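Local coordinates for protein starch synthase I (PDB 4HLN) that is a plant glycosyltransferase, built from two Rossmann-like domains in the GT-B arrangement, that holds alpha-D-glucopyranose units in a glycan pocket, at residues T567-S572 / E598-R603; Y533-G538 / M605-T610; V440-F445 / A513-L518; N394-N399 / C527-L532. One frame throughout, in Å; residues are numbered along the deposited sequence.

Contacts 1, 2 and 4 run from the glycan pocket towards the junction of the two domains; contacts 1 and 3 reach the same sheet of the C-terminal domain, with centres about 13 Å apart. Contact 1 holds Trp569 of the pocket, whose side chain is about 4 Å from another bound alpha-D-glucopyranose besides the one it bonds. Contact 2 shares helix 594-606 with it and touches it through Thr567 and Met535. Contacts 2 and 4, centres about 8 Å apart, share helix 529-536, and His609 O lies 2.9 Å from Ile396 N, probably a hydrogen bond. Contact 3 meets contact 2 where Tyr537 packs on Ala513; the side chain of Ile517 is about 12 Å from a bound alpha-D-glucopyranose.

Contact 1 (T567-S572 / E598-R603); sequences TGWAFS and EGLMKR. With GLC (alpha-D-glucopyranose), chain B.
The indole of Trp569, leaning on Leu600 with its far end, offers NE1 to O6 of the alpha-D-glucopyranose at 2.8 Å; the N-H points only roughly at the oxygen (133°), so the bond is weak, although O6 sits in the plane of the ring at its edge. Trp569 opens the outermost strand, 569-571, of the six-stranded parallel sheet in a Rossmann-like domain, and helix 594-606 packs beside the loop leading into that strand. With CG next to the backbone N and opposite the carbonyl carbon (chi1 -75°), the ring is laid back along the chain, against the direction of the strand and towards helix 594-606, its pyrrole edge given to the sugar and its six-membered ring to Leu600.

Leu600 is the residue by which the helix reaches over, and its two methyls divide the work. CD1 approaches Trp569 CH2 obliquely at 3.5 Å, the two side chains crossing at about a right angle. CD2 instead rests against the backbone, 3.4 Å from Thr567 C and almost as near to the nitrogen of Gly568. Val540 and Phe556 also touch Leu600, which is therefore enclosed by apolar neighbours, while Thr585 and Thr589 of helix 576-592 border the indole and belong to the same glycan pocket.

One turn further along, Arg603 lays its aliphatic part towards Thr567, with CB 4.2 Å from Thr567 CG2. Its charged end folds back over its helix; NE bonds Gly566 O, the carbonyl just before Thr567, and one face of the guanidinium lies, offset toward its rim, 4.0 Å over Leu600 CA.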
loop_
_atom_site.group_PDB
_atom_site.type_symbol
_atom_site.label_atom_id
_atom_site.label_comp_id
_atom_site.label_asym_id
_atom_site.label_seq_id
_atom_site.Cartn_x
_atom_site.Cartn_y
_atom_site.Cartn_z
ATOM N N THR A 567 -9.518 -18.188 2.010
ATOM C CA THR A 567 -8.349 -18.154 2.882
ATOM C C THR A 567 -8.637 -17.543 4.241
ATOM O O THR A 567 -7.805 -17.609 5.139
ATOM C CB THR A 567 -7.199 -17.355 2.245
ATOM O OG1 THR A 567 -7.718 -16.154 1.662
ATOM C CG2 THR A 567 -6.507 -18.177 1.177
ATOM N N GLY A 568 -9.809 -16.938 4.380
ATOM C CA GLY A 568 -10.214 -16.337 5.635
ATOM C C GLY A 568 -11.551 -15.650 5.459
ATOM O O GLY A 568 -12.322 -16.018 4.586
ATOM N N TRP A 569 -11.837 -14.647 6.276
ATOM C CA TRP A 569 -13.059 -13.878 6.082
ATOM C C TRP A 569 -12.800 -12.393 5.931
ATOM O O TRP A 569 -12.200 -11.770 6.799
ATOM C CB TRP A 569 -14.031 -14.104 7.233
ATOM C CG TRP A 569 -14.692 -15.424 7.176
ATOM C CD1 TRP A 569 -15.893 -15.713 6.609
ATOM C CD2 TRP A 569 -14.189 -16.654 7.705
ATOM N NE1 TRP A 569 -16.176 -17.050 6.752
ATOM C CE2 TRP A 569 -15.142 -17.651 7.421
ATOM C CE3 TRP A 569 -13.027 -17.009 8.390
ATOM C CZ2 TRP A 569 -14.966 -18.979 7.795
ATOM C CZ3 TRP A 569 -12.852 -18.329 8.757
ATOM C CH2 TRP A 569 -13.817 -19.298 8.461
ATOM N N ALA A 570 -13.262 -11.831 4.825
ATOM C CA ALA A 570 -13.289 -10.384 4.665
ATOM C C ALA A 570 -14.728 -9.921 4.840
ATOM O O ALA A 570 -15.643 -10.490 4.246
ATOM C CB ALA A 570 -12.756 -9.976 3.294
ATOM N N PHE A 571 -14.927 -8.897 5.660
ATOM C CA PHE A 571 -16.268 -8.406 5.944
ATOM C C PHE A 571 -16.414 -6.935 5.601
ATOM O O PHE A 571 -15.475 -6.156 5.732
ATOM C CB PHE A 571 -16.611 -8.619 7.419
ATOM C CG PHE A 571 -15.785 -7.779 8.362
ATOM C CD1 PHE A 571 -14.556 -8.238 8.828
ATOM C CD2 PHE A 571 -16.234 -6.535 8.784
ATOM C CE1 PHE A 571 -13.797 -7.474 9.701
ATOM C CE2 PHE A 571 -15.473 -5.764 9.660
ATOM C CZ PHE A 571 -14.255 -6.233 10.119
ATOM N N SER A 572 -17.613 -6.564 5.173
ATOM C CA SER A 572 -17.943 -5.175 4.892
ATOM C C SER A 572 -19.434 -5.012 5.117
ATOM O O SER A 572 -20.212 -5.914 4.808
ATOM C CB SER A 572 -17.575 -4.801 3.453
ATOM O OG SER A 572 -17.707 -3.409 3.236
ATOM N N GLU A 598 -8.599 -26.682 8.692
ATOM C CA GLU A 598 -7.317 -27.134 8.158
ATOM C C GLU A 598 -7.114 -26.705 6.706
ATOM O O GLU A 598 -6.006 -26.363 6.299
ATOM C CB GLU A 598 -7.183 -28.655 8.272
ATOM C CG GLU A 598 -6.716 -29.155 9.639
ATOM C CD GLU A 598 -5.479 -30.055 9.556
ATOM O OE1 GLU A 598 -5.023 -30.357 8.427
ATOM O OE2 GLU A 598 -4.962 -30.457 10.626
ATOM N N GLY A 599 -8.180 -26.731 5.919
ATOM C CA GLY A 599 -8.076 -26.338 4.528
ATOM C C GLY A 599 -7.811 -24.854 4.391
ATOM O O GLY A 599 -6.979 -24.438 3.578
ATOM N N LEU A 600 -8.519 -24.047 5.180
ATOM C CA LEU A 600 -8.329 -22.603 5.138
ATOM C C LEU A 600 -6.881 -22.242 5.455
ATOM O O LEU A 600 -6.298 -21.339 4.841
ATOM C CB LEU A 600 -9.275 -21.915 6.113
ATOM C CG LEU A 600 -10.644 -21.592 5.522
ATOM C CD1 LEU A 600 -11.668 -21.405 6.621
ATOM C CD2 LEU A 600 -10.575 -20.358 4.615
ATOM N N MET A 601 -6.306 -22.960 6.415
ATOM C CA MET A 601 -4.924 -22.735 6.817
ATOM C C MET A 601 -3.959 -23.121 5.711
ATOM O O MET A 601 -3.161 -22.301 5.251
ATOM C CB MET A 601 -4.601 -23.530 8.076
ATOM C CG MET A 601 -5.436 -23.128 9.280
ATOM S SD MET A 601 -5.451 -24.382 10.600
ATOM C CE MET A 601 -3.731 -24.461 11.113
ATOM N N LYS A 602 -4.038 -24.376 5.286
ATOM C CA LYS A 602 -3.133 -24.890 4.266
ATOM C C LYS A 602 -3.160 -24.035 2.993
ATOM O O LYS A 602 -2.122 -23.823 2.347
ATOM C CB LYS A 602 -3.425 -26.369 3.985
ATOM C CG LYS A 602 -3.074 -27.279 5.177
ATOM C CD LYS A 602 -3.101 -28.766 4.834
ATOM C CE LYS A 602 -2.524 -29.612 5.964
ATOM N NZ LYS A 602 -2.324 -31.036 5.562
ATOM N N ARG A 603 -4.340 -23.523 2.649
ATOM C CA ARG A 603 -4.455 -22.650 1.494
ATOM C C ARG A 603 -3.659 -21.366 1.713
ATOM O O ARG A 603 -2.937 -20.916 0.817
ATOM C CB ARG A 603 -5.919 -22.356 1.169
ATOM C CG ARG A 603 -6.349 -22.901 -0.191
ATOM C CD ARG A 603 -7.539 -23.831 -0.087
ATOM N NE ARG A 603 -8.706 -23.157 0.467
ATOM C CZ ARG A 603 -9.580 -23.738 1.284
ATOM N NH1 ARG A 603 -10.620 -23.052 1.755
ATOM N NH2 ARG A 603 -9.410 -25.009 1.632
HETATM C C1 GLC B . -20.136 -17.198 1.569
HETATM C C2 GLC B . -20.824 -18.484 1.158
HETATM C C3 GLC B . -21.268 -19.303 2.379
HETATM C C4 GLC B . -20.302 -19.355 3.580
HETATM C C5 GLC B . -19.707 -17.955 3.762
HETATM C C6 GLC B . -18.563 -17.895 4.758
HETATM O O2 GLC B . -21.940 -18.142 0.359
HETATM O O3 GLC B . -21.527 -20.617 1.942
HETATM O O4 GLC B . -21.080 -19.855 4.679
HETATM O O5 GLC B . -19.166 -17.510 2.535
HETATM O O6 GLC B . -18.780 -16.816 5.632
#

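Contact 2 (Y533-G538 / M605-T610); sequences YAMQYG and MTKDHT
Met605 lies against Gly538 where helix 529-536 stops in a Schellman motif. Gly538, with positive phi, is the C-prime residue, and its nitrogen bonds back to Met535 O at 3.1 Å. The side chain of Met605 runs along this turn: with CG beside the backbone N (chi1 -48°) and the chain extended at chi2 (174°), CG is 3.4 Å from Gly538 N and SD 3.6 Å from Gly538 CA. Met535 O also faces Met605 CA at 3.3 Å in a bent C-H...O contact, so the two helix ends touch through their backbones too.

His609 fills the other half of the packed region. Met535 crosses it at about a right angle and brings CE to the ring edge, 3.6 Å from His609 CE1. Gln536 passes in the opposite direction, its OE1 in the ring plane and 3.5 Å from His609 CD2, with the amide turned 84° to the ring. Both polar ends are held by backbone oxygens outside the contact: His609 NE2 by Gly604 O and Gln536 NE2 by Trp401 O, which should limit rotation of both.

The solvent side is looser. Lys607 runs alongside Met535 only by its aliphatic part, CD being 3.8 Å from Met535 CE, before its amine leads away. Beyond it the chain closes in an Asx turn, Thr610 N bonding Asp608 OD2 at 2.8 Å, and Thr610 OG1 adds a second bond to that oxygen.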
loop_
_atom_site.group_PDB
_atom_site.type_symbol
_atom_site.label_atom_id
_atom_site.label_comp_id
_atom_site.label_asym_id
_atom_site.label_seq_id
_atom_site.Cartn_x
_atom_site.Cartn_y
_atom_site.Cartn_z
ATOM N N TYR A 533 1.269 -12.304 6.758
ATOM C CA TYR A 533 1.899 -13.005 7.871
ATOM C C TYR A 533 0.964 -14.074 8.426
ATOM O O TYR A 533 1.364 -15.227 8.638
ATOM C CB TYR A 533 2.257 -12.028 8.979
ATOM C CG TYR A 533 3.211 -10.933 8.574
ATOM C CD1 TYR A 533 4.250 -11.174 7.691
ATOM C CD2 TYR A 533 3.070 -9.651 9.086
ATOM C CE1 TYR A 533 5.127 -10.161 7.330
ATOM C CE2 TYR A 533 3.936 -8.639 8.740
ATOM C CZ TYR A 533 4.959 -8.897 7.860
ATOM O OH TYR A 533 5.816 -7.882 7.524
ATOM N N ALA A 534 -0.287 -13.689 8.661
ATOM C CA ALA A 534 -1.275 -14.632 9.167
ATOM C C ALA A 534 -1.321 -15.851 8.261
ATOM O O ALA A 534 -1.103 -16.976 8.703
ATOM C CB ALA A 534 -2.643 -13.977 9.256
ATOM N N MET A 535 -1.590 -15.607 6.982
ATOM C CA MET A 535 -1.698 -16.667 5.992
ATOM C C MET A 535 -0.415 -17.488 5.928
ATOM O O MET A 535 -0.448 -18.714 5.913
ATOM C CB MET A 535 -2.047 -16.074 4.629
ATOM C CG MET A 535 -3.554 -15.802 4.435
ATOM S SD MET A 535 -3.965 -14.803 2.985
ATOM C CE MET A 535 -3.715 -15.970 1.651
ATOM N N GLN A 536 0.716 -16.799 5.914
ATOM C CA GLN A 536 2.014 -17.454 5.877
ATOM C C GLN A 536 2.173 -18.404 7.054
ATOM O O GLN A 536 2.937 -19.366 6.988
ATOM C CB GLN A 536 3.125 -16.394 5.896
ATOM C CG GLN A 536 4.544 -16.933 5.968
ATOM C CD GLN A 536 4.988 -17.625 4.677
ATOM O OE1 GLN A 536 4.199 -17.812 3.730
ATOM N NE2 GLN A 536 6.261 -18.007 4.635
ATOM N N TYR A 537 1.437 -18.132 8.129
ATOM C CA TYR A 537 1.594 -18.876 9.373
ATOM C C TYR A 537 0.422 -19.792 9.707
ATOM O O TYR A 537 0.359 -20.338 10.811
ATOM C CB TYR A 537 1.808 -17.899 10.526
ATOM C CG TYR A 537 3.239 -17.506 10.685
ATOM C CD1 TYR A 537 3.889 -16.823 9.681
ATOM C CD2 TYR A 537 3.951 -17.824 11.834
ATOM C CE1 TYR A 537 5.208 -16.462 9.807
ATOM C CE2 TYR A 537 5.279 -17.465 11.970
ATOM C CZ TYR A 537 5.899 -16.787 10.941
ATOM O OH TYR A 537 7.216 -16.409 11.029
ATOM N N GLY A 538 -0.512 -19.953 8.776
ATOM C CA GLY A 538 -1.681 -20.776 9.033
ATOM C C GLY A 538 -2.608 -20.156 10.063
ATOM O O GLY A 538 -3.398 -20.839 10.714
ATOM N N MET A 605 -1.076 -20.913 3.731
ATOM C CA MET A 605 0.348 -21.178 3.849
ATOM C C MET A 605 1.008 -21.519 2.520
ATOM O O MET A 605 2.190 -21.225 2.311
ATOM C CB MET A 605 0.576 -22.297 4.852
ATOM C CG MET A 605 -0.195 -22.074 6.142
ATOM S SD MET A 605 -0.070 -23.462 7.276
ATOM C CE MET A 605 1.687 -23.436 7.576
ATOM N N THR A 606 0.250 -22.139 1.621
ATOM C CA THR A 606 0.808 -22.508 0.327
ATOM C C THR A 606 0.855 -21.334 -0.655
ATOM O O THR A 606 1.629 -21.381 -1.600
ATOM C CB THR A 606 0.100 -23.724 -0.307
ATOM O OG1 THR A 606 -1.314 -23.544 -0.230
ATOM C CG2 THR A 606 0.475 -25.007 0.423
ATOM N N LYS A 607 0.051 -20.288 -0.419
ATOM C CA LYS A 607 0.099 -19.061 -1.232
ATOM C C LYS A 607 1.491 -18.427 -1.248
ATOM O O LYS A 607 2.227 -18.490 -0.258
ATOM C CB LYS A 607 -0.927 -18.015 -0.763
ATOM C CG LYS A 607 -2.329 -18.155 -1.371
ATOM C CD LYS A 607 -2.872 -16.821 -1.950
ATOM C CE LYS A 607 -1.967 -16.247 -3.079
ATOM N NZ LYS A 607 -1.756 -17.126 -4.292
ATOM N N ASP A 608 1.848 -17.824 -2.380
ATOM C CA ASP A 608 3.119 -17.118 -2.505
ATOM C C ASP A 608 2.921 -15.664 -2.090
ATOM O O ASP A 608 2.150 -14.935 -2.714
ATOM C CB ASP A 608 3.647 -17.195 -3.942
ATOM C CG ASP A 608 5.050 -16.601 -4.092
ATOM O OD1 ASP A 608 5.686 -16.822 -5.143
ATOM O OD2 ASP A 608 5.523 -15.911 -3.167
ATOM N N HIS A 609 3.610 -15.255 -1.030
ATOM C CA HIS A 609 3.470 -13.906 -0.502
ATOM C C HIS A 609 4.769 -13.134 -0.661
ATOM O O HIS A 609 5.008 -12.144 0.035
ATOM C CB HIS A 609 3.109 -13.942 0.987
ATOM C CG HIS A 609 1.912 -14.780 1.309
ATOM N ND1 HIS A 609 0.635 -14.441 0.910
ATOM C CD2 HIS A 609 1.799 -15.933 2.014
ATOM C CE1 HIS A 609 -0.211 -15.361 1.343
ATOM N NE2 HIS A 609 0.470 -16.277 2.015
ATOM N N THR A 610 5.620 -13.596 -1.563
ATOM C CA THR A 610 6.898 -12.933 -1.777
ATOM C C THR A 610 6.734 -11.727 -2.669
ATOM O O THR A 610 5.687 -11.504 -3.272
ATOM C CB THR A 610 7.944 -13.865 -2.425
ATOM O OG1 THR A 610 7.620 -14.078 -3.809
ATOM C CG2 THR A 610 7.980 -15.192 -1.694
#

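Contact 3 (V440-F445 / A513-L518); sequences VPLIGF and AGCDIL
Leu442 and Asp516 are hydrogen-bonded in both directions. Leu442 O accepts two backbone N-H groups, from Asp516 at 2.8 Å and, more distantly, from Ile517 at 3.3 Å. In return Leu442 N gives a nearly straight bond (164°) to Asp516 OD2 at 3.0 Å, using the anti side of the carboxylate. The same oxygen forms a salt bridge with Lys425 of helix 419-432, so a buried charge has both a cation and a peptide N-H to answer it. Further along, Gly444 N donates to Ile517 O at 2.9 Å.

These bonds knit the middle of a parallel sheet whose strand order, 3-2-1-4-5-6, is that of the Rossmann fold: strand 442-446 is the first and 517-520 the fourth, reached from helix 505-514 through Cys515 and Asp516.

Packing occupies both faces. On one, Ile443 and Ile517 lie side by side and point the same way, with Ile443 CG1 4.0 Å from Ile517 CB. On the other, Gly444 has no side chain, and Cys515 SG and Leu518 CD1 close over it; SG, set beside its own backbone N (chi1 -66°), comes 3.6 Å from Gly444 CA, and CD1 equally near Gly444 O.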
loop_
_atom_site.group_PDB
_atom_site.type_symbol
_atom_site.label_atom_id
_atom_site.label_comp_id
_atom_site.label_asym_id
_atom_site.label_seq_id
_atom_site.Cartn_x
_atom_site.Cartn_y
_atom_site.Cartn_z
ATOM N N VAL A 440 -10.259 -23.939 22.790
ATOM C CA VAL A 440 -10.763 -22.572 22.782
ATOM C C VAL A 440 -10.151 -21.789 21.608
ATOM O O VAL A 440 -8.966 -21.939 21.312
ATOM C CB VAL A 440 -10.428 -21.872 24.122
ATOM C CG1 VAL A 440 -8.924 -21.686 24.254
ATOM C CG2 VAL A 440 -11.123 -20.539 24.231
ATOM N N PRO A 441 -10.966 -20.968 20.921
ATOM C CA PRO A 441 -10.478 -20.101 19.841
ATOM C C PRO A 441 -9.637 -18.961 20.395
ATOM O O PRO A 441 -10.107 -18.207 21.252
ATOM C CB PRO A 441 -11.766 -19.525 19.245
ATOM C CG PRO A 441 -12.858 -20.422 19.723
ATOM C CD PRO A 441 -12.427 -20.881 21.066
ATOM N N LEU A 442 -8.407 -18.840 19.912
ATOM C CA LEU A 442 -7.520 -17.776 20.349
ATOM C C LEU A 442 -7.341 -16.758 19.233
ATOM O O LEU A 442 -6.965 -17.103 18.111
ATOM C CB LEU A 442 -6.178 -18.350 20.787
ATOM C CG LEU A 442 -5.075 -17.342 21.123
ATOM C CD1 LEU A 442 -5.564 -16.239 22.044
ATOM C CD2 LEU A 442 -3.889 -18.063 21.740
ATOM N N ILE A 443 -7.621 -15.501 19.551
ATOM C CA ILE A 443 -7.676 -14.447 18.557
ATOM C C ILE A 443 -6.693 -13.340 18.863
ATOM O O ILE A 443 -6.565 -12.911 20.016
ATOM C CB ILE A 443 -9.063 -13.836 18.511
ATOM C CG1 ILE A 443 -10.065 -14.884 18.049
ATOM C CG2 ILE A 443 -9.084 -12.650 17.572
ATOM C CD1 ILE A 443 -11.482 -14.529 18.371
ATOM N N GLY A 444 -6.009 -12.876 17.817
ATOM C CA GLY A 444 -4.984 -11.858 17.952
ATOM C C GLY A 444 -5.288 -10.578 17.189
ATOM O O GLY A 444 -5.876 -10.595 16.095
ATOM N N PHE A 445 -4.900 -9.458 17.789
ATOM C CA PHE A 445 -4.773 -8.209 17.064
ATOM C C PHE A 445 -3.356 -7.698 17.277
ATOM O O PHE A 445 -2.804 -7.832 18.361
ATOM C CB PHE A 445 -5.774 -7.165 17.558
ATOM C CG PHE A 445 -5.434 -5.770 17.123
ATOM C CD1 PHE A 445 -4.520 -5.008 17.845
ATOM C CD2 PHE A 445 -5.992 -5.231 15.974
ATOM C CE1 PHE A 445 -4.183 -3.729 17.438
ATOM C CE2 PHE A 445 -5.658 -3.950 15.560
ATOM C CZ PHE A 445 -4.754 -3.200 16.292
ATOM N N ALA A 513 1.999 -16.867 15.286
ATOM C CA ALA A 513 2.041 -18.323 15.231
ATOM C C ALA A 513 1.046 -18.975 16.183
ATOM O O ALA A 513 0.442 -19.981 15.835
ATOM C CB ALA A 513 3.465 -18.846 15.486
ATOM N N GLY A 514 0.871 -18.399 17.373
ATOM C CA GLY A 514 0.058 -19.018 18.409
ATOM C C GLY A 514 -1.442 -18.956 18.189
ATOM O O GLY A 514 -2.151 -19.934 18.449
ATOM N N CYS A 515 -1.917 -17.810 17.703
ATOM C CA CYS A 515 -3.347 -17.574 17.476
ATOM C C CYS A 515 -3.937 -18.392 16.347
ATOM O O CYS A 515 -3.242 -18.775 15.404
ATOM C CB CYS A 515 -3.611 -16.102 17.158
ATOM S SG CYS A 515 -3.271 -14.988 18.512
ATOM N N ASP A 516 -5.243 -18.617 16.438
ATOM C CA ASP A 516 -5.970 -19.354 15.416
ATOM C C ASP A 516 -6.485 -18.379 14.378
ATOM O O ASP A 516 -6.501 -18.676 13.180
ATOM C CB ASP A 516 -7.124 -20.133 16.048
ATOM C CG ASP A 516 -6.647 -21.107 17.120
ATOM O OD1 ASP A 516 -5.777 -21.960 16.813
ATOM O OD2 ASP A 516 -7.121 -20.998 18.275
ATOM N N ILE A 517 -6.881 -17.204 14.863
ATOM C CA ILE A 517 -7.418 -16.137 14.034
ATOM C C ILE A 517 -6.683 -14.841 14.312
ATOM O O ILE A 517 -6.324 -14.555 15.452
ATOM C CB ILE A 517 -8.897 -15.895 14.353
ATOM C CG1 ILE A 517 -9.699 -17.169 14.103
ATOM C CG2 ILE A 517 -9.459 -14.691 13.568
ATOM C CD1 ILE A 517 -11.106 -17.066 14.592
ATOM N N LEU A 518 -6.457 -14.057 13.265
ATOM C CA LEU A 518 -5.877 -12.740 13.431
ATOM C C LEU A 518 -6.859 -11.746 12.879
ATOM O O LEU A 518 -7.442 -11.959 11.818
ATOM C CB LEU A 518 -4.554 -12.644 12.697
ATOM C CG LEU A 518 -3.602 -11.585 13.243
ATOM C CD1 LEU A 518 -2.943 -12.079 14.518
ATOM C CD2 LEU A 518 -2.546 -11.252 12.199
#

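Contact 4 (N394-N399 / C527-L532); sequences NGIDIN and CGLNQL
Leu532 meets Ile396 from its first side-chain carbon onward. Leu532 CB stands 3.5 Å from Ile396 CG2. Leu532 CG, which a chi1 of -44° sets next to the backbone N and opposite the carbonyl carbon, is already 4.2 Å from Ile396 CG2; the two side chains cross obliquely. CD1 continues straight on (chi2 -168°), still 3.7 Å from Ile396 CG2, and ends 3.8 Å from Asn394 O, against the backbone that leads into Gly395.

Ile396 answers with its methyl branch. Its CG1 takes the crowded position between N and C, and CG2, opposite the carbonyl carbon, is the group turned to the helix; Tyr533, one turn along from Leu529, packs on it as well.

The place is a domain junction of the GT-B fold: 394-399 follows strand 389-391, the edge of the nine-stranded N-terminal sheet, whereas 527-532 leads into a helix of the C-terminal domain. A covalent tie lies beside the packing, Cys527 being joined by a disulfide to Cys147, and Asn394 touches that same Cys147. Gly528, next to the disulfide, centres an inverse gamma turn.

Leu529 supplies a second apolar contact. Its CD2 is 3.7 Å from Gly395 O and 3.9 Å from Asn394 CB, so one methyl spans neighbouring residues of the loop. Past Ile396 the chain folds into an Asx turn, in which Asp397 OD1 accepts from Asn399 N at 2.7 Å, the donor standing 33° out of the carboxylate plane.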
loop_
_atom_site.group_PDB
_atom_site.type_symbol
_atom_site.label_atom_id
_atom_site.label_comp_id
_atom_site.label_asym_id
_atom_site.label_seq_id
_atom_site.Cartn_x
_atom_site.Cartn_y
_atom_site.Cartn_z
ATOM N N ASN A 394 1.339 -6.452 -2.300
ATOM C CA ASN A 394 2.565 -6.370 -1.511
ATOM C C ASN A 394 3.219 -7.741 -1.282
ATOM O O ASN A 394 2.639 -8.785 -1.599
ATOM C CB ASN A 394 2.305 -5.651 -0.171
ATOM C CG ASN A 394 1.795 -4.196 -0.349
ATOM O OD1 ASN A 394 0.709 -3.841 0.122
ATOM N ND2 ASN A 394 2.592 -3.357 -1.012
ATOM N N GLY A 395 4.438 -7.733 -0.750
ATOM C CA GLY A 395 5.118 -8.963 -0.390
ATOM C C GLY A 395 5.651 -8.891 1.029
ATOM O O GLY A 395 5.576 -7.842 1.682
ATOM N N ILE A 396 6.194 -10.006 1.512
ATOM C CA ILE A 396 6.804 -10.036 2.833
ATOM C C ILE A 396 8.134 -10.736 2.718
ATOM O O ILE A 396 8.326 -11.527 1.802
ATOM C CB ILE A 396 5.945 -10.824 3.870
ATOM C CG1 ILE A 396 6.023 -12.329 3.599
ATOM C CG2 ILE A 396 4.500 -10.330 3.882
ATOM C CD1 ILE A 396 5.019 -13.164 4.380
ATOM N N ASP A 397 9.036 -10.448 3.658
ATOM C CA ASP A 397 10.311 -11.156 3.778
ATOM C C ASP A 397 10.118 -12.535 4.411
ATOM O O ASP A 397 9.785 -12.641 5.594
ATOM C CB ASP A 397 11.283 -10.337 4.625
ATOM C CG ASP A 397 12.672 -10.945 4.670
ATOM O OD1 ASP A 397 12.815 -12.144 4.318
ATOM O OD2 ASP A 397 13.618 -10.223 5.064
ATOM N N ILE A 398 10.338 -13.592 3.636
ATOM C CA ILE A 398 10.059 -14.933 4.128
ATOM C C ILE A 398 11.260 -15.512 4.871
ATOM O O ILE A 398 11.228 -16.650 5.345
ATOM C CB ILE A 398 9.614 -15.875 3.004
ATOM C CG1 ILE A 398 10.699 -15.947 1.928
ATOM C CG2 ILE A 398 8.275 -15.412 2.417
ATOM C CD1 ILE A 398 10.394 -16.925 0.813
ATOM N N ASN A 399 12.318 -14.722 4.981
ATOM C CA ASN A 399 13.424 -15.111 5.840
ATOM C C ASN A 399 13.074 -14.785 7.281
ATOM O O ASN A 399 13.412 -15.528 8.198
ATOM C CB ASN A 399 14.716 -14.414 5.420
ATOM C CG ASN A 399 15.071 -14.684 3.965
ATOM O OD1 ASN A 399 15.374 -13.756 3.207
ATOM N ND2 ASN A 399 15.022 -15.957 3.565
ATOM N N CYS A 527 -1.090 -0.860 2.874
ATOM C CA CYS A 527 0.004 -1.743 3.217
ATOM C C CYS A 527 -0.455 -2.788 4.228
ATOM O O CYS A 527 -0.053 -2.766 5.407
ATOM C CB CYS A 527 1.174 -0.928 3.771
ATOM S SG CYS A 527 2.637 -1.908 4.172
ATOM N N GLY A 528 -1.305 -3.701 3.765
ATOM C CA GLY A 528 -1.852 -4.731 4.633
ATOM C C GLY A 528 -0.969 -5.964 4.731
ATOM O O GLY A 528 -1.157 -6.938 4.000
ATOM N N LEU A 529 -0.004 -5.937 5.640
ATOM C CA LEU A 529 0.929 -7.042 5.743
ATOM C C LEU A 529 0.458 -8.092 6.721
ATOM O O LEU A 529 0.829 -9.261 6.604
ATOM C CB LEU A 529 2.328 -6.545 6.097
ATOM C CG LEU A 529 2.948 -5.712 4.966
ATOM C CD1 LEU A 529 4.403 -5.366 5.226
ATOM C CD2 LEU A 529 2.821 -6.450 3.652
ATOM N N ASN A 530 -0.367 -7.695 7.680
ATOM C CA ASN A 530 -0.780 -8.658 8.693
ATOM C C ASN A 530 -1.514 -9.873 8.107
ATOM O O ASN A 530 -1.274 -11.000 8.546
ATOM C CB ASN A 530 -1.532 -7.988 9.854
ATOM C CG ASN A 530 -0.591 -7.255 10.810
ATOM O OD1 ASN A 530 0.524 -6.892 10.437
ATOM N ND2 ASN A 530 -1.034 -7.042 12.048
ATOM N N GLN A 531 -2.375 -9.647 7.108
ATOM C CA GLN A 531 -2.958 -10.729 6.290
ATOM C C GLN A 531 -1.927 -11.772 5.880
ATOM O O GLN A 531 -2.094 -12.973 6.102
ATOM C CB GLN A 531 -3.499 -10.186 4.965
ATOM C CG GLN A 531 -4.700 -9.331 5.062
ATOM C CD GLN A 531 -4.353 -7.874 5.142
ATOM O OE1 GLN A 531 -3.650 -7.426 6.058
ATOM N NE2 GLN A 531 -4.852 -7.114 4.182
ATOM N N LEU A 532 -0.872 -11.287 5.234
ATOM C CA LEU A 532 0.125 -12.143 4.621
ATOM C C LEU A 532 0.852 -12.966 5.678
ATOM O O LEU A 532 1.025 -14.182 5.519
ATOM C CB LEU A 532 1.107 -11.299 3.802
ATOM C CG LEU A 532 0.439 -10.218 2.941
ATOM C CD1 LEU A 532 1.418 -9.628 1.940
ATOM C CD2 LEU A 532 -0.767 -10.793 2.204
#